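Local coordinates for inactive Zymogen C11 Protease (PDB 6MZO), which is the inactive zymogen of a clostripain-like cysteine protease of family C11, and probably hydrolyses peptide bonds once activated, at residues 11-16 / 155-160; 34-39 / 50-55; 61-66 / 97-102; 111-116 / 148-153. All blocks are in the same frame, centred on the assembly; numbering follows the deposited sequence.

In the fold
All four contacts gather on one mixed sheet and are largely buried, but at different depths: the centre of contact 4 is about 9 Å from the centre of the chain, that of contact 3 about 21 Å. Contact 1 joins two strands across the one between them and is the only one with a salt bridge; contacts 2, 3 and 4 each lay a helix on the sheet through aliphatic carbons. Helix 26-43 of contact 2 and helix 90-103 of contact 3 lie on opposite faces. Partly exposed residues touch only in contacts 1 (D156) and 3 (K99). Strand 109-115 of contact 4 is the one contact 1 spans, and Y153 hydrogen-bonds to D98 of contact 3.

Contact 1 of 4, residues 11-16 / 155-160; sequences APRTVL and FDFILF
R13 and V15 meet D156 and F157 across strand 109-115, which separates the parallel strands 14-19 and 155-162 in the central sheet of the caspase-like (clan CD) α/β fold. The packed, buried part lies at F157. Its CE2 meets R13 CD at 3.9 Å, and the adjoining CZ meets V15 CG2 at 4.1 Å. With CG held between its backbone N and carbonyl carbon (chi1 66°), the F157 ring swings round to these two partners. The other end is looser: D156 is partly exposed and is held to R13 by one bond, R13 NH2 to D156 OD2 at 3.0 Å, the guanidinium and carboxylate planes lying 45° apart instead of pairing two-pronged. R13 has more partners beyond this contact: NH1 donates to the carbonyls of M202 and K204, and NH2 to that of K205, at the C-terminal end of helix 195-203, whose partial negative charge probably suits the arginine. With a leucine here, the D156 carboxylate and these carbonyls would probably be left without their cationic mate. The salt bridge is bent, with an N-H...O angle of 138°, and D156 OD2 takes R13 NH2 on its anti side, somewhat out of the carboxylate plane.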
loop_
_atom_site.group_PDB
_atom_site.type_symbol
_atom_site.label_atom_id
_atom_site.label_comp_id
_atom_site.label_asym_id
_atom_site.label_seq_id
_atom_site.Cartn_x
_atom_site.Cartn_y
_atom_site.Cartn_z
ATOM N N ALA A 11 6.098 18.900 17.585
ATOM C CA ALA A 11 6.216 18.263 16.280
ATOM C C ALA A 11 4.856 18.040 15.615
ATOM O O ALA A 11 3.967 17.437 16.208
ATOM C CB ALA A 11 6.923 16.938 16.421
ATOM N N PRO A 12 4.697 18.521 14.372
ATOM C CA PRO A 12 3.409 18.415 13.734
ATOM C C PRO A 12 3.145 16.942 13.410
ATOM O O PRO A 12 1.985 16.525 13.342
ATOM C CB PRO A 12 3.587 19.247 12.441
ATOM C CG PRO A 12 4.500 20.402 12.959
ATOM C CD PRO A 12 5.528 19.589 13.760
ATOM N N ARG A 13 4.221 16.178 13.179
ATOM C CA ARG A 13 4.024 14.758 12.862
ATOM C C ARG A 13 5.281 13.958 13.236
ATOM O O ARG A 13 6.421 14.457 13.094
ATOM C CB ARG A 13 3.710 14.537 11.380
ATOM C CG ARG A 13 3.369 13.047 11.021
ATOM C CD ARG A 13 2.614 12.922 9.654
ATOM N NE ARG A 13 1.424 13.738 9.745
ATOM C CZ ARG A 13 1.302 14.980 9.230
ATOM N NH1 ARG A 13 2.195 15.452 8.366
ATOM N NH2 ARG A 13 0.266 15.724 9.624
ATOM N N THR A 14 5.088 12.721 13.700
ATOM C CA THR A 14 6.168 11.762 13.729
ATOM C C THR A 14 5.891 10.685 12.686
ATOM O O THR A 14 4.797 10.177 12.661
ATOM C CB THR A 14 6.274 11.084 15.122
ATOM O OG1 THR A 14 6.817 12.022 16.052
ATOM C CG2 THR A 14 7.120 9.862 15.122
ATOM N N VAL A 15 6.820 10.475 11.777
ATOM C CA VAL A 15 6.657 9.407 10.755
ATOM C C VAL A 15 7.688 8.285 10.992
ATOM O O VAL A 15 8.878 8.520 11.230
ATOM C CB VAL A 15 6.879 10.014 9.351
ATOM C CG1 VAL A 15 6.836 8.885 8.256
ATOM C CG2 VAL A 15 5.795 11.073 9.009
ATOM N N LEU A 16 7.194 7.042 10.938
ATOM C CA LEU A 16 7.992 5.823 10.987
ATOM C C LEU A 16 7.991 5.221 9.580
ATOM O O LEU A 16 6.919 5.032 8.993
ATOM C CB LEU A 16 7.389 4.797 11.991
ATOM C CG LEU A 16 7.995 3.378 11.821
ATOM C CD1 LEU A 16 9.474 3.439 12.255
ATOM C CD2 LEU A 16 7.146 2.436 12.722
ATOM N N PHE A 155 -3.407 6.814 12.183
ATOM C CA PHE A 155 -2.410 7.517 11.407
ATOM C C PHE A 155 -3.047 8.504 10.477
ATOM O O PHE A 155 -4.131 8.263 9.985
ATOM C CB PHE A 155 -1.637 6.505 10.523
ATOM C CG PHE A 155 -0.877 5.519 11.333
ATOM C CD1 PHE A 155 0.301 5.902 11.926
ATOM C CD2 PHE A 155 -1.351 4.226 11.498
ATOM C CE1 PHE A 155 1.049 5.007 12.735
ATOM C CE2 PHE A 155 -0.625 3.344 12.272
ATOM C CZ PHE A 155 0.572 3.736 12.898
ATOM N N ASP A 156 -2.374 9.603 10.209
ATOM C CA ASP A 156 -2.923 10.508 9.162
ATOM C C ASP A 156 -2.834 9.838 7.809
ATOM O O ASP A 156 -3.703 10.096 6.931
ATOM C CB ASP A 156 -2.133 11.831 9.134
ATOM C CG ASP A 156 -2.488 12.743 10.302
ATOM O OD1 ASP A 156 -3.208 12.345 11.231
ATOM O OD2 ASP A 156 -2.076 13.914 10.304
ATOM N N PHE A 157 -1.769 9.078 7.562
ATOM C CA PHE A 157 -1.690 8.289 6.341
ATOM C C PHE A 157 -0.922 7.000 6.566
ATOM O O PHE A 157 -0.080 6.913 7.492
ATOM C CB PHE A 157 -0.997 9.082 5.194
ATOM C CG PHE A 157 0.486 9.395 5.460
ATOM C CD1 PHE A 157 1.497 8.524 5.121
ATOM C CD2 PHE A 157 0.887 10.601 6.095
ATOM C CE1 PHE A 157 2.834 8.783 5.379
ATOM C CE2 PHE A 157 2.273 10.848 6.354
ATOM C CZ PHE A 157 3.234 9.968 6.003
ATOM N N ILE A 158 -1.249 5.986 5.730
ATOM C CA ILE A 158 -0.321 4.857 5.614
ATOM C C ILE A 158 0.075 4.825 4.160
ATOM O O ILE A 158 -0.817 4.848 3.269
ATOM C CB ILE A 158 -0.930 3.473 6.013
ATOM C CG1 ILE A 158 -1.337 3.464 7.497
ATOM C CG2 ILE A 158 0.080 2.365 5.672
ATOM C CD1 ILE A 158 -2.277 2.227 7.893
ATOM N N LEU A 159 1.387 4.837 3.919
ATOM C CA LEU A 159 1.943 4.738 2.555
ATOM C C LEU A 159 2.452 3.317 2.393
ATOM O O LEU A 159 3.371 2.902 3.097
ATOM C CB LEU A 159 3.061 5.765 2.394
ATOM C CG LEU A 159 3.703 5.941 1.007
ATOM C CD1 LEU A 159 4.711 7.131 1.063
ATOM C CD2 LEU A 159 4.474 4.759 0.536
ATOM N N PHE A 160 1.795 2.565 1.494
ATOM C CA PHE A 160 2.262 1.181 1.239
ATOM C C PHE A 160 3.249 1.189 0.092
ATOM O O PHE A 160 2.848 1.319 -1.076
ATOM C CB PHE A 160 1.065 0.286 0.895
ATOM C CG PHE A 160 0.168 -0.032 2.061
ATOM C CD1 PHE A 160 0.604 -0.888 3.068
ATOM C CD2 PHE A 160 -1.128 0.495 2.116
ATOM C CE1 PHE A 160 -0.216 -1.205 4.123
ATOM C CE2 PHE A 160 -1.977 0.149 3.209
ATOM C CZ PHE A 160 -1.493 -0.697 4.179
#

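Contact 2 of 4, residues 34-39 / 50-55; sequences RAIKEG and LLIYTD
I36 in helix 34-39 and L50 in strand 50-55 mark the nearest approach of the two backbones, with CA atoms 9.9 Å apart, so that side chains alone bridge the layer between helix and sheet. The helix is regular here, E38 N bonding to R34 O and G39 N to A35 O, and I36 is the residue of this turn whose side chain reaches the strand. Its branch methyl does the touching: CG2 of I36 meets CD2 of L50 at 3.8 Å. I36 CG2 stands anti to the backbone N, because CG1 takes the place beside that nitrogen (chi1 -72°), and this carries the methyl over to the strand. The leucine side chain, with CG anti to its own N (chi1 -179°), rises from the sheet to meet it at a slant. The same methyl also comes to 4.5 Å from CD1 of I52, a longer contact. L50 and I52 are two residues apart and therefore project from one face of the strand, while L51 and Y53 project from the other.

The contact belongs to a beta-alpha-beta crossover: strand 14-19 leads into helix 26-43, which returns to strand 49-54, the parallel neighbour of the first. I36 also packs on L66 of the next strand and on Y195 of helix 195-203, and L50 leans on M199 and F203 of that second helix. L33, further back on helix 26-43, touches I52.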
loop_
_atom_site.group_PDB
_atom_site.type_symbol
_atom_site.label_atom_id
_atom_site.label_comp_id
_atom_site.label_asym_id
_atom_site.label_seq_id
_atom_site.Cartn_x
_atom_site.Cartn_y
_atom_site.Cartn_z
ATOM N N ARG A 34 19.337 6.122 1.086
ATOM C CA ARG A 34 20.033 7.209 0.420
ATOM C C ARG A 34 19.033 8.279 -0.091
ATOM O O ARG A 34 19.270 9.507 0.056
ATOM C CB ARG A 34 20.902 6.626 -0.747
ATOM C CG ARG A 34 21.661 7.705 -1.538
ATOM C CD ARG A 34 20.909 8.197 -2.764
ATOM N NE ARG A 34 21.004 7.235 -3.850
ATOM C CZ ARG A 34 20.038 6.882 -4.690
ATOM N NH1 ARG A 34 20.327 5.987 -5.653
ATOM N NH2 ARG A 34 18.814 7.421 -4.602
ATOM N N ALA A 35 17.924 7.837 -0.717
ATOM C CA ALA A 35 16.946 8.771 -1.239
ATOM C C ALA A 35 16.287 9.577 -0.078
ATOM O O ALA A 35 16.042 10.772 -0.235
ATOM C CB ALA A 35 15.863 8.011 -2.049
ATOM N N ILE A 36 15.996 8.900 1.024
ATOM C CA ILE A 36 15.380 9.559 2.181
ATOM C C ILE A 36 16.325 10.597 2.710
ATOM O O ILE A 36 15.880 11.741 3.025
ATOM C CB ILE A 36 15.056 8.517 3.296
ATOM C CG1 ILE A 36 13.872 7.659 2.829
ATOM C CG2 ILE A 36 14.788 9.205 4.685
ATOM C CD1 ILE A 36 13.768 6.310 3.605
ATOM N N LYS A 37 17.596 10.241 2.865
ATOM C CA LYS A 37 18.555 11.273 3.378
ATOM C C LYS A 37 18.667 12.464 2.432
ATOM O O LYS A 37 18.734 13.617 2.880
ATOM C CB LYS A 37 19.924 10.645 3.594
ATOM C CG LYS A 37 19.940 9.644 4.733
ATOM C CD LYS A 37 21.038 8.552 4.561
ATOM C CE LYS A 37 22.358 9.043 4.815
ATOM N NZ LYS A 37 23.409 7.888 4.662
ATOM N N GLU A 38 18.673 12.219 1.114
ATOM C CA GLU A 38 18.713 13.355 0.194
ATOM C C GLU A 38 17.424 14.186 0.295
ATOM O O GLU A 38 17.472 15.443 0.154
ATOM C CB GLU A 38 18.918 12.905 -1.279
ATOM C CG GLU A 38 20.337 12.320 -1.393
ATOM C CD GLU A 38 20.758 12.035 -2.803
ATOM O OE1 GLU A 38 19.891 11.881 -3.667
ATOM O OE2 GLU A 38 21.963 11.975 -3.055
ATOM N N GLY A 39 16.309 13.514 0.500
ATOM C CA GLY A 39 15.021 14.219 0.567
ATOM C C GLY A 39 14.957 15.100 1.819
ATOM O O GLY A 39 14.453 16.241 1.746
ATOM N N LEU A 50 11.555 11.992 12.228
ATOM C CA LEU A 50 11.585 10.916 11.221
ATOM C C LEU A 50 12.340 9.726 11.863
ATOM O O LEU A 50 13.525 9.868 12.186
ATOM C CB LEU A 50 12.304 11.349 9.975
ATOM C CG LEU A 50 12.335 10.256 8.872
ATOM C CD1 LEU A 50 10.940 9.746 8.343
ATOM C CD2 LEU A 50 13.193 10.805 7.775
ATOM N N LEU A 51 11.661 8.578 11.989
ATOM C CA LEU A 51 12.221 7.370 12.552
ATOM C C LEU A 51 12.205 6.296 11.472
ATOM O O LEU A 51 11.261 6.215 10.674
ATOM C CB LEU A 51 11.373 6.908 13.722
ATOM C CG LEU A 51 11.590 7.629 15.083
ATOM C CD1 LEU A 51 12.962 7.160 15.602
ATOM C CD2 LEU A 51 11.507 9.125 15.032
ATOM N N ILE A 52 13.280 5.501 11.417
ATOM C CA ILE A 52 13.431 4.399 10.421
ATOM C C ILE A 52 13.708 3.111 11.140
ATOM O O ILE A 52 14.519 3.092 12.106
ATOM C CB ILE A 52 14.639 4.634 9.490
ATOM C CG1 ILE A 52 14.730 6.079 9.031
ATOM C CG2 ILE A 52 14.645 3.676 8.292
ATOM C CD1 ILE A 52 13.603 6.535 8.062
ATOM N N TYR A 53 13.100 2.028 10.673
ATOM C CA TYR A 53 13.418 0.687 11.181
ATOM C C TYR A 53 13.917 -0.082 10.004
ATOM O O TYR A 53 13.248 -0.078 8.905
ATOM C CB TYR A 53 12.193 0.001 11.767
ATOM C CG TYR A 53 12.422 -1.443 12.138
ATOM C CD1 TYR A 53 12.886 -1.788 13.411
ATOM C CD2 TYR A 53 12.118 -2.476 11.228
ATOM C CE1 TYR A 53 13.095 -3.125 13.759
ATOM C CE2 TYR A 53 12.357 -3.800 11.558
ATOM C CZ TYR A 53 12.822 -4.105 12.824
ATOM O OH TYR A 53 12.973 -5.437 13.129
ATOM N N THR A 54 15.069 -0.711 10.164
ATOM C CA THR A 54 15.536 -1.614 9.124
ATOM C C THR A 54 15.902 -2.961 9.687
ATOM O O THR A 54 16.271 -3.092 10.883
ATOM C CB THR A 54 16.775 -1.077 8.382
ATOM O OG1 THR A 54 17.874 -0.989 9.307
ATOM C CG2 THR A 54 16.539 0.306 7.741
ATOM N N ASP A 55 15.877 -3.974 8.807
ATOM C CA ASP A 55 16.331 -5.340 9.154
ATOM C C ASP A 55 17.096 -5.920 7.968
ATOM O O ASP A 55 16.681 -6.881 7.334
ATOM C CB ASP A 55 15.128 -6.202 9.535
ATOM C CG ASP A 55 15.502 -7.653 9.858
ATOM O OD1 ASP A 55 16.583 -7.925 10.421
ATOM O OD2 ASP A 55 14.673 -8.512 9.548
#

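Contact 3 of 4, residues 61-66 / 97-102; sequences PQLFQL and IDKVQK
L63 projects from strand 62-66 onto helix 97-102, and its two methyls are shared between K99 and V100. The helix segment begins with I97, whose side chain starts away from this strand and packs instead on L16 and F155 deeper in the sheet. D98 likewise serves another element, its OD1 bonding to the hydroxyl of Y153. K99 makes the closer touch. Its chain runs out from a CG placed anti to the backbone N (chi1 171°), and the methylenes pass obliquely over L63 CD2: CD comes to 3.6 Å of that methyl, with CG at 3.9 Å and CE at 4.0 Å. The chain stays extended up to the CD-CE bond, where it bends (chi4 76°) and carries NZ to a salt bridge with E103 OE2; the aliphatic stem packs against the leucine while the charge is answered on the helix itself. V100 comes next and uses one methyl against both branches of the leucine: V100 CG2 is 3.9 Å from L63 CD1 and 4.0 Å from L63 CD2. Q101 touches Y153, and its N bonds back to I97 O. F64 and L66 meet helix 26-43 on the opposite face of the strand, so the sheet is sandwiched here between helices, the three-layer α/β/α organisation of the caspase-like fold of clan CD.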
loop_
_atom_site.group_PDB
_atom_site.type_symbol
_atom_site.label_atom_id
_atom_site.label_comp_id
_atom_site.label_asym_id
_atom_site.label_seq_id
_atom_site.Cartn_x
_atom_site.Cartn_y
_atom_site.Cartn_z
ATOM N N PRO A 61 18.589 -5.862 13.212
ATOM C CA PRO A 61 17.473 -4.902 13.108
ATOM C C PRO A 61 17.724 -3.699 14.006
ATOM O O PRO A 61 18.222 -3.853 15.145
ATOM C CB PRO A 61 16.263 -5.693 13.604
ATOM C CG PRO A 61 16.690 -7.173 13.501
ATOM C CD PRO A 61 18.159 -7.149 13.812
ATOM N N GLN A 62 17.343 -2.529 13.520
ATOM C CA GLN A 62 17.640 -1.323 14.284
ATOM C C GLN A 62 16.611 -0.248 14.023
ATOM O O GLN A 62 16.066 -0.168 12.903
ATOM C CB GLN A 62 19.021 -0.818 13.954
ATOM C CG GLN A 62 19.374 -0.758 12.534
ATOM C CD GLN A 62 20.755 -0.144 12.325
ATOM O OE1 GLN A 62 21.608 -0.191 13.207
ATOM N NE2 GLN A 62 20.963 0.466 11.160
ATOM N N LEU A 63 16.353 0.547 15.072
ATOM C CA LEU A 63 15.479 1.714 14.995
ATOM C C LEU A 63 16.366 2.938 15.127
ATOM O O LEU A 63 17.153 3.024 16.093
ATOM C CB LEU A 63 14.421 1.641 16.115
ATOM C CG LEU A 63 13.473 2.817 16.264
ATOM C CD1 LEU A 63 12.573 2.897 15.037
ATOM C CD2 LEU A 63 12.648 2.612 17.541
ATOM N N PHE A 64 16.285 3.878 14.171
ATOM C CA PHE A 64 17.168 5.049 14.269
ATOM C C PHE A 64 16.412 6.273 13.788
ATOM O O PHE A 64 15.481 6.192 13.008
ATOM C CB PHE A 64 18.479 4.878 13.471
ATOM C CG PHE A 64 18.293 4.449 11.987
ATOM C CD1 PHE A 64 18.196 3.105 11.673
ATOM C CD2 PHE A 64 18.292 5.411 10.971
ATOM C CE1 PHE A 64 18.074 2.669 10.319
ATOM C CE2 PHE A 64 18.169 5.021 9.614
ATOM C CZ PHE A 64 18.074 3.644 9.296
ATOM N N GLN A 65 16.837 7.413 14.272
ATOM C CA GLN A 65 16.300 8.698 13.860
ATOM C C GLN A 65 17.231 9.291 12.802
ATOM O O GLN A 65 18.490 9.121 12.828
ATOM C CB GLN A 65 16.182 9.600 15.115
ATOM C CG GLN A 65 15.709 11.024 14.692
ATOM C CD GLN A 65 15.511 11.951 15.904
ATOM O OE1 GLN A 65 16.092 11.740 17.016
ATOM N NE2 GLN A 65 14.694 12.985 15.702
ATOM N N LEU A 66 16.636 9.998 11.845
ATOM C CA LEU A 66 17.431 10.791 10.921
ATOM C C LEU A 66 17.030 12.204 11.164
ATOM O O LEU A 66 15.826 12.499 11.129
ATOM C CB LEU A 66 17.129 10.470 9.475
ATOM C CG LEU A 66 17.600 9.098 9.049
ATOM C CD1 LEU A 66 17.187 8.818 7.567
ATOM C CD2 LEU A 66 19.148 8.926 9.206
ATOM N N ILE A 97 6.219 0.638 16.609
ATOM C CA ILE A 97 5.325 1.816 16.584
ATOM C C ILE A 97 5.142 2.318 18.026
ATOM O O ILE A 97 5.173 3.552 18.297
ATOM C CB ILE A 97 3.957 1.464 15.954
ATOM C CG1 ILE A 97 4.102 1.255 14.482
ATOM C CG2 ILE A 97 2.956 2.609 16.215
ATOM C CD1 ILE A 97 2.890 0.559 13.912
ATOM N N ASP A 98 4.925 1.401 18.983
ATOM C CA ASP A 98 4.741 1.845 20.344
ATOM C C ASP A 98 5.943 2.607 20.839
ATOM O O ASP A 98 5.800 3.636 21.539
ATOM C CB ASP A 98 4.480 0.649 21.297
ATOM C CG ASP A 98 3.127 0.028 21.076
ATOM O OD1 ASP A 98 2.247 0.661 20.485
ATOM O OD2 ASP A 98 2.928 -1.126 21.505
ATOM N N LYS A 99 7.129 2.072 20.537
ATOM C CA LYS A 99 8.346 2.748 21.002
ATOM C C LYS A 99 8.475 4.152 20.380
ATOM O O LYS A 99 8.791 5.141 21.062
ATOM C CB LYS A 99 9.585 1.889 20.701
ATOM C CG LYS A 99 10.871 2.636 20.957
ATOM C CD LYS A 99 12.104 1.753 20.984
ATOM C CE LYS A 99 13.329 2.551 21.520
ATOM N NZ LYS A 99 13.228 2.697 22.993
ATOM N N VAL A 100 8.217 4.237 19.079
ATOM C CA VAL A 100 8.337 5.526 18.433
ATOM C C VAL A 100 7.338 6.540 19.002
ATOM O O VAL A 100 7.680 7.694 19.174
ATOM C CB VAL A 100 8.141 5.312 16.929
ATOM C CG1 VAL A 100 7.889 6.628 16.203
ATOM C CG2 VAL A 100 9.360 4.550 16.382
ATOM N N GLN A 101 6.094 6.117 19.256
ATOM C CA GLN A 101 5.066 7.038 19.751
ATOM C C GLN A 101 5.408 7.472 21.162
ATOM O O GLN A 101 5.191 8.646 21.544
ATOM C CB GLN A 101 3.680 6.398 19.702
ATOM C CG GLN A 101 3.135 6.270 18.299
ATOM C CD GLN A 101 1.689 5.794 18.239
ATOM O OE1 GLN A 101 1.272 5.005 19.077
ATOM N NE2 GLN A 101 0.929 6.290 17.251
ATOM N N LYS A 102 5.972 6.551 21.941
ATOM C CA LYS A 102 6.355 6.878 23.318
ATOM C C LYS A 102 7.532 7.861 23.368
ATOM O O LYS A 102 7.559 8.788 24.211
ATOM C CB LYS A 102 6.664 5.584 24.068
#

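Contact 4 of 4, residues 111-116 / 148-153; sequences LVLWSH and SALSKY
L111 and L150 make a buried aliphatic contact, methyl against methyl, between the central strand 109-115 and the C-terminal part of helix 143-150. The two leucines reach toward each other tip to tip, CD2 of L111 standing 3.8 Å from CD1 of L150. With CG anti to the backbone N (chi1 -179°), L111 extends its CD2 methyl to the end of L150. L113, two residues on and on the same face, adds a lighter touch: its CD1 lies 4.4 Å from that same L150 CD1. L150 also rests on I158 and I97, which belong to the neighbouring strand and to helix 90-103.

Helix 143-150 is part of the beta-alpha-beta crossover that links strand 109-115 to its parallel neighbour 155-162. H116 NE2, just past the strand, is hydrogen-bonded to D161 OD1; the place of H116 is consistent with that of the catalytic histidine in clan CD peptidases.

A type I turn runs from L150 to Y153, closed by Y153 N to L150 O at 3.0 Å. The carbonyls of S148, A149 and L150 are met by the three residues that follow. S148 O accepts from both N and OG of S151, which arrive from one face of its plane, with OG at 2.9 Å. K152 folds back so that its NZ meets A149 O at 2.7 Å, in the carbonyl plane and on a lone pair.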
loop_
_atom_site.group_PDB
_atom_site.type_symbol
_atom_site.label_atom_id
_atom_site.label_comp_id
_atom_site.label_asym_id
_atom_site.label_seq_id
_atom_site.Cartn_x
_atom_site.Cartn_y
_atom_site.Cartn_z
ATOM N N LEU A 111 2.753 6.478 8.696
ATOM C CA LEU A 111 3.413 5.199 8.637
ATOM C C LEU A 111 3.739 4.894 7.155
ATOM O O LEU A 111 2.815 5.038 6.357
ATOM C CB LEU A 111 2.492 4.093 9.251
ATOM C CG LEU A 111 3.187 2.727 9.229
ATOM C CD1 LEU A 111 4.445 2.563 10.113
ATOM C CD2 LEU A 111 2.056 1.728 9.707
ATOM N N VAL A 112 5.002 4.558 6.884
ATOM C CA VAL A 112 5.428 4.057 5.530
ATOM C C VAL A 112 5.845 2.614 5.766
ATOM O O VAL A 112 6.687 2.342 6.640
ATOM C CB VAL A 112 6.590 4.800 4.998
ATOM C CG1 VAL A 112 7.023 4.218 3.654
ATOM C CG2 VAL A 112 6.230 6.315 4.880
ATOM N N LEU A 113 5.216 1.685 5.040
ATOM C CA LEU A 113 5.554 0.237 5.209
ATOM C C LEU A 113 6.121 -0.195 3.912
ATOM O O LEU A 113 5.456 -0.050 2.853
ATOM C CB LEU A 113 4.325 -0.582 5.514
ATOM C CG LEU A 113 3.621 -0.283 6.802
ATOM C CD1 LEU A 113 2.388 -1.270 6.934
ATOM C CD2 LEU A 113 4.619 -0.434 7.904
ATOM N N TRP A 114 7.361 -0.598 3.920
ATOM C CA TRP A 114 8.031 -0.989 2.710
ATOM C C TRP A 114 8.170 -2.501 2.706
ATOM O O TRP A 114 8.743 -3.078 3.667
ATOM C CB TRP A 114 9.440 -0.365 2.659
ATOM C CG TRP A 114 10.198 -0.549 1.370
ATOM C CD1 TRP A 114 10.288 0.343 0.328
ATOM C CD2 TRP A 114 11.003 -1.672 0.998
ATOM N NE1 TRP A 114 11.076 -0.172 -0.656
ATOM C CE2 TRP A 114 11.520 -1.403 -0.275
ATOM C CE3 TRP A 114 11.298 -2.872 1.608
ATOM C CZ2 TRP A 114 12.333 -2.301 -0.942
ATOM C CZ3 TRP A 114 12.125 -3.773 0.945
ATOM C CH2 TRP A 114 12.621 -3.472 -0.310
ATOM N N SER A 115 7.681 -3.107 1.637
ATOM C CA SER A 115 7.708 -4.585 1.587
ATOM C C SER A 115 7.453 -4.930 0.144
ATOM O O SER A 115 6.318 -4.843 -0.288
ATOM C CB SER A 115 6.610 -5.163 2.481
ATOM O OG SER A 115 6.660 -6.601 2.538
ATOM N N HIS A 116 8.472 -5.266 -0.618
ATOM C CA HIS A 116 8.229 -5.738 -1.975
ATOM C C HIS A 116 8.209 -7.277 -2.084
ATOM O O HIS A 116 9.169 -7.950 -1.737
ATOM C CB HIS A 116 9.254 -5.120 -2.907
ATOM C CG HIS A 116 9.134 -3.631 -3.004
ATOM N ND1 HIS A 116 9.746 -2.894 -3.993
ATOM C CD2 HIS A 116 8.480 -2.741 -2.218
ATOM C CE1 HIS A 116 9.465 -1.611 -3.818
ATOM N NE2 HIS A 116 8.684 -1.496 -2.759
ATOM N N SER A 148 -5.601 -5.934 11.774
ATOM C CA SER A 148 -5.927 -6.115 13.164
ATOM C C SER A 148 -4.858 -5.456 14.049
ATOM O O SER A 148 -5.179 -4.763 15.023
ATOM C CB SER A 148 -6.107 -7.621 13.491
ATOM O OG SER A 148 -6.362 -7.742 14.867
ATOM N N ALA A 149 -3.598 -5.643 13.684
ATOM C CA ALA A 149 -2.485 -5.144 14.496
ATOM C C ALA A 149 -2.500 -3.620 14.530
ATOM O O ALA A 149 -2.259 -3.045 15.600
ATOM C CB ALA A 149 -1.172 -5.645 13.948
ATOM N N LEU A 150 -2.847 -2.991 13.403
ATOM C CA LEU A 150 -2.782 -1.517 13.314
ATOM C C LEU A 150 -4.094 -0.874 13.743
ATOM O O LEU A 150 -4.154 0.342 13.933
ATOM C CB LEU A 150 -2.408 -1.060 11.877
ATOM C CG LEU A 150 -1.024 -1.476 11.372
ATOM C CD1 LEU A 150 -0.700 -0.821 9.971
ATOM C CD2 LEU A 150 -0.009 -1.057 12.458
ATOM N N SER A 151 -5.130 -1.679 14.010
ATOM C CA SER A 151 -6.424 -1.073 14.317
ATOM C C SER A 151 -6.415 -0.223 15.609
ATOM O O SER A 151 -7.258 0.663 15.734
ATOM C CB SER A 151 -7.528 -2.140 14.406
ATOM O OG SER A 151 -7.345 -2.893 15.586
ATOM N N LYS A 152 -5.459 -0.447 16.526
ATOM C CA LYS A 152 -5.332 0.344 17.752
ATOM C C LYS A 152 -4.683 1.725 17.591
ATOM O O LYS A 152 -4.524 2.475 18.579
ATOM C CB LYS A 152 -4.511 -0.435 18.786
ATOM C CG LYS A 152 -3.055 -0.759 18.329
ATOM C CD LYS A 152 -2.319 -1.670 19.373
ATOM C CE LYS A 152 -1.466 -2.755 18.670
ATOM N NZ LYS A 152 -2.278 -3.922 18.126
ATOM N N TYR A 153 -4.227 2.028 16.383
ATOM C CA TYR A 153 -3.604 3.328 16.106
ATOM C C TYR A 153 -4.455 4.254 15.284
ATOM O O TYR A 153 -5.445 3.857 14.697
ATOM C CB TYR A 153 -2.281 3.161 15.354
ATOM C CG TYR A 153 -1.339 2.250 16.084
ATOM C CD1 TYR A 153 -0.760 2.645 17.278
ATOM C CD2 TYR A 153 -0.993 1.018 15.544
ATOM C CE1 TYR A 153 0.102 1.810 17.970
ATOM C CE2 TYR A 153 -0.128 0.176 16.217
ATOM C CZ TYR A 153 0.420 0.577 17.424
ATOM O OH TYR A 153 1.278 -0.279 18.080
#